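Local structure of oxidoreductase, 2OG-Fe(II) oxygenase family (Burkholderia pseudomallei, 6N1F) at residues 66-71 and 111-116; 93-96 and 102-105. The protein binds an iron ion and probably catalyses oxidation reactions as a member of the 2OG-Fe(II) oxygenase family. One frame throughout, in Å; residues are numbered along the deposited sequence.

Overall arrangement
After strand 27-29, helix 36-45 and strand 48-51, the chain enters helix 59-70, whose C-terminal part carries segment 66-71 of contact 1. It passes strand 75-76, reaches strand 88-92 of the antiparallel sheet, turns a corner at Ile-93 and makes the short hairpin of contact 2, where 93-96 closes a small loop by pairing with 102-105. Helix 109-117 follows and returns to helix 59-70 through 111-116, so the larger loop of contact 1 encloses the smaller one. The two centres lie about 14 Å apart, yet they touch: Leu-114 CD2 reaches Leu-104 CD2 at 3.6 Å, and Ile-113 meets Ile-93. Two helices and a hairpin are thereby joined beside strand 137-147.

Contact 1 (66-71 and 111-116); sequences DALQAR and ETILNL
Leu-68 and Ile-113 are the central pair where helix 59-70 packs against helix 109-117, an apolar helix-helix interface in which the segments run roughly antiparallel. Their axes make an angle of 148° and approach to 10.0 Å, and the CA atoms of Leu-68 and Ile-113, 7.2 Å apart, mark the register. The two side chains slide past each other in opposite directions, which brings Leu-68 CB to 3.8 Å from Ile-113 CG1. Ile-113 is extended, with CD1 trans to CA (chi2 -176°), and this lets CD1 run on past Leu-68 to the start of the next residue, 3.9 Å from Gln-69 N. Leu-68 also serves a second partner with one branch: its CD1 lies 3.7 Å from Thr-112 CG2, the two side chains crossing at about a right angle. Thr-112 turns its methyl to the leucine, while OG1 makes a weak hydrogen bond to Pro-108 O, just before helix 109-117.

Of the Gln-69 side chain, CB meets Ile-113 CD1 at 4.1 Å. A bend at chi2 (87°) carries the amide off to the far side, where NE2 makes two weak hydrogen bonds, to Asp-66 O and to Asp-66 OD1 at 2.8 Å, and OE1 accepts a hydrogen bond from Arg-91 NH1. Both ends of the amide are thus engaged, which should fix its rotation. Leu-116 extends the apolar surface one turn further, touching Arg-64 and Ile-65 of helix 59-70.

No hydrogen bond passes between the two segments, and 170 Å² is buried in all; methyl and methylene contacts therefore hold the helices by dispersion and the exclusion of water, while the polar ends of Gln-69 and Thr-112 find partners outside the interface, Arg-91 and Pro-108.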
ATOM      1  N   ASP A  66       5.099   9.675   9.977  1.00 31.84           N
ATOM      2  CA  ASP A  66       5.928   8.821  10.823  1.00 40.10           C
ATOM      3  C   ASP A  66       5.778   9.176  12.299  1.00 43.73           C
ATOM      4  O   ASP A  66       5.650   8.283  13.148  1.00 50.84           O
ATOM      5  CB  ASP A  66       7.390   8.922  10.396  1.00 47.95           C
ATOM      6  CG  ASP A  66       8.064   7.576  10.352  1.00 56.93           C
ATOM      7  OD1 ASP A  66       7.449   6.597  10.832  1.00 52.36           O
ATOM      8  OD2 ASP A  66       9.196   7.493   9.828  1.00 63.05           O
ATOM      9  N   ALA A  67       5.805  10.471  12.630  1.00 42.20           N
ATOM     10  CA  ALA A  67       5.609  10.875  14.020  1.00 39.08           C
ATOM     11  C   ALA A  67       4.222  10.485  14.512  1.00 40.54           C
ATOM     12  O   ALA A  67       4.056  10.066  15.662  1.00 47.68           O
ATOM     13  CB  ALA A  67       5.821  12.383  14.171  1.00 36.61           C
ATOM     14  N   LEU A  68       3.217  10.599  13.649  1.00 40.48           N
ATOM     15  CA  LEU A  68       1.850  10.318  14.072  1.00 44.65           C
ATOM     16  C   LEU A  68       1.617   8.827  14.276  1.00 43.56           C
ATOM     17  O   LEU A  68       0.992   8.426  15.263  1.00 50.33           O
ATOM     18  CB  LEU A  68       0.861  10.881  13.055  1.00 43.09           C
ATOM     19  CG  LEU A  68       0.679  12.398  13.022  1.00 37.86           C
ATOM     20  CD1 LEU A  68      -0.133  12.799  11.803  1.00 33.63           C
ATOM     21  CD2 LEU A  68      -0.013  12.854  14.286  1.00 44.36           C
ATOM     22  N   GLN A  69       2.098   7.985  13.355  1.00 37.38           N
ATOM     23  CA  GLN A  69       1.811   6.556  13.485  1.00 39.83           C
ATOM     24  C   GLN A  69       2.473   5.962  14.726  1.00 45.73           C
ATOM     25  O   GLN A  69       1.925   5.034  15.343  1.00 43.62           O
ATOM     26  CB  GLN A  69       2.230   5.811  12.209  1.00 32.12           C
ATOM     27  CG  GLN A  69       3.682   5.966  11.817  1.00 36.60           C
ATOM     28  CD  GLN A  69       4.562   4.941  12.488  1.00 38.68           C
ATOM     29  OE1 GLN A  69       4.102   3.849  12.825  1.00 35.81           O
ATOM     30  NE2 GLN A  69       5.826   5.290  12.707  1.00 42.71           N
ATOM     31  N   ALA A  70       3.621   6.508  15.134  1.00 42.12           N
ATOM     32  CA  ALA A  70       4.272   6.052  16.357  1.00 46.86           C
ATOM     33  C   ALA A  70       3.325   6.102  17.556  1.00 46.96           C
ATOM     34  O   ALA A  70       3.354   5.216  18.418  1.00 51.91           O
ATOM     35  CB  ALA A  70       5.522   6.894  16.619  1.00 49.60           C
ATOM     36  N   ARG A  71       2.468   7.126  17.620  1.00 50.40           N
ATOM     37  CA  ARG A  71       1.530   7.304  18.728  1.00 49.65           C
ATOM     38  C   ARG A  71       0.426   6.257  18.755  1.00 47.44           C
ATOM     39  O   ARG A  71      -0.304   6.182  19.747  1.00 50.38           O
ATOM     40  CB  ARG A  71       0.887   8.692  18.661  1.00 47.03           C
ATOM     41  CG  ARG A  71       1.867   9.866  18.701  1.00 53.14           C
ATOM     42  CD  ARG A  71       1.143  11.155  19.075  1.00 59.76           C
ATOM     43  NE  ARG A  71       2.049  12.285  19.288  1.00 64.90           N
ATOM     44  CZ  ARG A  71       2.721  12.517  20.416  1.00 70.46           C
ATOM     45  NH1 ARG A  71       2.609  11.698  21.460  1.00 69.39           N
ATOM     46  NH2 ARG A  71       3.517  13.576  20.498  1.00 75.83           N
ATOM     47  N   GLU A 111      -7.176   9.748  12.111  1.00 37.54           N
ATOM     48  CA  GLU A 111      -7.883  10.636  11.191  1.00 39.05           C
ATOM     49  C   GLU A 111      -6.947  11.675  10.593  1.00 36.38           C
ATOM     50  O   GLU A 111      -7.096  12.066   9.429  1.00 33.90           O
ATOM     51  CB  GLU A 111      -9.042  11.324  11.915  1.00 44.66           C
ATOM     52  N   THR A 112      -5.994  12.155  11.385  1.00 44.79           N
ATOM     53  CA  THR A 112      -5.026  13.110  10.867  1.00 44.90           C
ATOM     54  C   THR A 112      -4.221  12.496   9.733  1.00 38.41           C
ATOM     55  O   THR A 112      -4.025  13.127   8.688  1.00 36.56           O
ATOM     56  CB  THR A 112      -4.111  13.576  11.996  1.00 52.35           C
ATOM     57  OG1 THR A 112      -4.912  13.928  13.128  1.00 56.24           O
ATOM     58  CG2 THR A 112      -3.282  14.783  11.564  1.00 50.80           C
ATOM     59  N   ILE A 113      -3.759  11.256   9.912  1.00 31.86           N
ATOM     60  CA  ILE A 113      -3.035  10.575   8.844  1.00 32.72           C
ATOM     61  C   ILE A 113      -3.931  10.422   7.628  1.00 34.17           C
ATOM     62  O   ILE A 113      -3.560  10.778   6.500  1.00 28.43           O
ATOM     63  CB  ILE A 113      -2.529   9.205   9.330  1.00 28.83           C
ATOM     64  CG1 ILE A 113      -1.577   9.371  10.512  1.00 31.17           C
ATOM     65  CG2 ILE A 113      -1.902   8.434   8.176  1.00 26.85           C
ATOM     66  CD1 ILE A 113      -0.975   8.064  10.982  1.00 35.94           C
ATOM     67  N   LEU A 114      -5.135   9.891   7.854  1.00 33.50           N
ATOM     68  CA  LEU A 114      -6.100   9.691   6.784  1.00 34.10           C
ATOM     69  C   LEU A 114      -6.420  10.990   6.050  1.00 40.13           C
ATOM     70  O   LEU A 114      -6.633  10.968   4.832  1.00 44.95           O
ATOM     71  CB  LEU A 114      -7.362   9.079   7.378  1.00 33.48           C
ATOM     72  CG  LEU A 114      -8.339   8.380   6.451  1.00 40.51           C
ATOM     73  CD1 LEU A 114      -7.610   7.642   5.367  1.00 32.68           C
ATOM     74  CD2 LEU A 114      -9.158   7.406   7.273  1.00 47.76           C
ATOM     75  N   ASN A 115      -6.462  12.124   6.771  1.00 34.04           N
ATOM     76  CA  ASN A 115      -6.748  13.414   6.141  1.00 37.70           C
ATOM     77  C   ASN A 115      -5.731  13.731   5.057  1.00 30.34           C
ATOM     78  O   ASN A 115      -6.086  14.261   3.998  1.00 36.08           O
ATOM     79  CB  ASN A 115      -6.753  14.547   7.179  1.00 41.84           C
ATOM     80  CG  ASN A 115      -8.038  14.616   8.002  1.00 46.00           C
ATOM     81  OD1 ASN A 115      -9.104  14.166   7.578  1.00 46.73           O
ATOM     82  ND2 ASN A 115      -7.936  15.201   9.193  1.00 46.82           N
ATOM     83  N   LEU A 116      -4.457  13.442   5.318  1.00 28.42           N
ATOM     84  CA  LEU A 116      -3.426  13.631   4.306  1.00 33.76           C
ATOM     85  C   LEU A 116      -3.647  12.699   3.126  1.00 34.06           C
ATOM     86  O   LEU A 116      -3.543  13.110   1.963  1.00 25.40           O
ATOM     87  CB  LEU A 116      -2.047  13.391   4.917  1.00 37.53           C
ATOM     88  CG  LEU A 116      -1.327  14.630   5.417  1.00 42.36           C
ATOM     89  CD1 LEU A 116      -0.250  14.248   6.414  1.00 44.91           C
ATOM     90  CD2 LEU A 116      -0.719  15.349   4.240  1.00 44.14           C
TER

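Contact 2 (93-96 and 102-105); sequences IMVD and PQLV
Val-95 and Gln-103 form the hydrogen-bonded pair at the middle of this short antiparallel ladder, and the packing is tightest around their backbones. Gln-103 N donates to Val-95 O at 2.9 Å with an N-H...O angle of 166°, and Val-95 N returns the bond to Gln-103 O at 3.0 Å, lying in the plane of that carbonyl. A third bond, Val-105 N to Ile-93 O at 3.1 Å, is less regular, the donor tilted 31° from the carbonyl plane. Between these bonds sits the non-hydrogen-bonded pair, selenomethionine Met-94 with Leu-104. The Met-94 chain folds back at chi3 (-80°), laying CE over the neighbouring strand, 3.5 Å from Leu-104 N and 3.6 Å from Leu-104 CG. On the opposite face, Val-95 and Val-105 cross at about a right angle, with CG2 of Val-95 3.8 Å from CG1 of Val-105.

Toward the turn the backbone stays close, Pro-102 CA making a CA-H...O contact of 3.4 Å with Val-95 O, but the side chains fit less closely. Met-94 SE comes no closer than 4.3 Å to Pro-102 CB, and Asp-96 merely lies alongside the proline ring. Its OD2 makes a salt bridge with Arg-139 and hydrogen bonds with Tyr-164 and Asn-161, which probably offsets its negative charge. Gln-103 is at the edge, its OE1 taking a hydrogen bond from Arg-97 NH1. On the solvent side, Leu-104 is exposed although it touches Ser-110 and Leu-114 of helix 109-117.

At the other end, Ile-93 and Met-94 both face Cys-141 of strand 137-147, a classic beta bulge at the corner where the chain leaves the large sheet. Three backbone bonds and alternating faces, with five residues, 97-101, separating the two segments, define a small antiparallel beta hairpin.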
ATOM      1  N   ILE A  93      -5.236   1.960  11.248  1.00 36.50           N
ATOM      2  CA  ILE A  93      -5.824   3.274  11.055  1.00 37.07           C
ATOM      3  C   ILE A  93      -7.288   3.159  10.654  1.00 38.59           C
ATOM      4  O   ILE A  93      -8.160   3.818  11.224  1.00 42.60           O
ATOM      5  CB  ILE A  93      -5.018   4.072  10.006  1.00 35.25           C
ATOM      6  CG1 ILE A  93      -3.692   4.551  10.616  1.00 39.82           C
ATOM      7  CG2 ILE A  93      -5.833   5.243   9.475  1.00 37.29           C
ATOM      8  CD1 ILE A  93      -2.463   4.456   9.677  1.00 33.45           C
HETATM    9  N   MSE A  94      -7.574   2.297   9.691  1.00 38.14           N
HETATM   10  CA  MSE A  94      -8.931   2.000   9.279  1.00 39.88           C
HETATM   11  C   MSE A  94      -9.138   0.502   9.058  1.00 40.42           C
HETATM   12  O   MSE A  94      -8.308  -0.136   8.405  1.00 39.07           O
HETATM   13  CB  MSE A  94      -9.237   2.759   8.011  1.00 39.37           C
HETATM   14  CG  MSE A  94     -10.517   2.388   7.370  1.00 48.27           C
HETATM   15 SE   MSE A  94     -11.089   3.948   6.393  1.00 60.94          SE
HETATM   16  CE  MSE A  94     -11.845   4.972   7.853  1.00 56.10           C
ATOM     17  N   VAL A  95     -10.235  -0.052   9.587  1.00 44.70           N
ATOM     18  CA  VAL A  95     -10.539  -1.474   9.465  1.00 44.16           C
ATOM     19  C   VAL A  95     -11.724  -1.653   8.522  1.00 46.03           C
ATOM     20  O   VAL A  95     -12.549  -0.755   8.338  1.00 46.78           O
ATOM     21  CB  VAL A  95     -10.832  -2.128  10.833  1.00 50.73           C
ATOM     22  CG1 VAL A  95      -9.674  -1.928  11.795  1.00 48.26           C
ATOM     23  CG2 VAL A  95     -12.115  -1.582  11.422  1.00 53.37           C
ATOM     24  N   ASP A  96     -11.823  -2.857   7.936  1.00 46.50           N
ATOM     25  CA  ASP A  96     -12.811  -3.157   6.895  1.00 51.23           C
ATOM     26  C   ASP A  96     -13.243  -4.627   6.996  1.00 50.62           C
ATOM     27  O   ASP A  96     -12.975  -5.450   6.119  1.00 50.48           O
ATOM     28  CB  ASP A  96     -12.247  -2.839   5.508  1.00 46.16           C
ATOM     29  CG  ASP A  96     -13.290  -2.942   4.416  1.00 49.39           C
ATOM     30  OD1 ASP A  96     -14.491  -2.939   4.750  1.00 50.93           O
ATOM     31  OD2 ASP A  96     -12.910  -3.033   3.230  1.00 47.31           O
ATOM     32  N   PRO A 102     -16.425   0.290   6.127  1.00 46.85           N
ATOM     33  CA  PRO A 102     -15.133   0.743   6.675  1.00 42.16           C
ATOM     34  C   PRO A 102     -15.308   1.607   7.916  1.00 45.22           C
ATOM     35  O   PRO A 102     -16.200   2.449   7.985  1.00 50.17           O
ATOM     36  CB  PRO A 102     -14.518   1.548   5.523  1.00 39.10           C
ATOM     37  CG  PRO A 102     -15.235   1.084   4.283  1.00 46.28           C
ATOM     38  CD  PRO A 102     -16.620   0.707   4.726  1.00 49.59           C
ATOM     39  N   GLN A 103     -14.425   1.415   8.891  1.00 42.59           N
ATOM     40  CA  GLN A 103     -14.527   2.102  10.174  1.00 42.04           C
ATOM     41  C   GLN A 103     -13.197   2.731  10.545  1.00 41.89           C
ATOM     42  O   GLN A 103     -12.160   2.059  10.502  1.00 41.16           O
ATOM     43  CB  GLN A 103     -14.943   1.131  11.280  1.00 45.01           C
ATOM     44  CG  GLN A 103     -16.327   0.543  11.104  1.00 49.20           C
ATOM     45  CD  GLN A 103     -16.599  -0.572  12.070  1.00 48.08           C
ATOM     46  OE1 GLN A 103     -15.674  -1.240  12.555  1.00 57.80           O
ATOM     47  NE2 GLN A 103     -17.868  -0.797  12.357  1.00 52.82           N
ATOM     48  N   LEU A 104     -13.228   4.005  10.922  1.00 47.40           N
ATOM     49  CA  LEU A 104     -12.069   4.640  11.543  1.00 44.73           C
ATOM     50  C   LEU A 104     -11.831   4.037  12.920  1.00 50.49           C
ATOM     51  O   LEU A 104     -12.777   3.766  13.667  1.00 55.44           O
ATOM     52  CB  LEU A 104     -12.293   6.149  11.683  1.00 46.68           C
ATOM     53  CG  LEU A 104     -11.664   7.133  10.703  1.00 45.61           C
ATOM     54  CD1 LEU A 104     -12.053   8.552  11.077  1.00 46.56           C
ATOM     55  CD2 LEU A 104     -10.156   6.977  10.709  1.00 51.02           C
ATOM     56  N   VAL A 105     -10.556   3.826  13.259  1.00 47.81           N
ATOM     57  CA  VAL A 105     -10.168   3.277  14.553  1.00 40.90           C
ATOM     58  C   VAL A 105      -8.916   3.997  15.027  1.00 41.43           C
ATOM     59  O   VAL A 105      -8.201   4.621  14.244  1.00 41.53           O
ATOM     60  CB  VAL A 105      -9.905   1.751  14.517  1.00 41.76           C
ATOM     61  CG1 VAL A 105     -11.135   0.992  14.053  1.00 44.79           C
ATOM     62  CG2 VAL A 105      -8.706   1.433  13.627  1.00 37.63           C
TER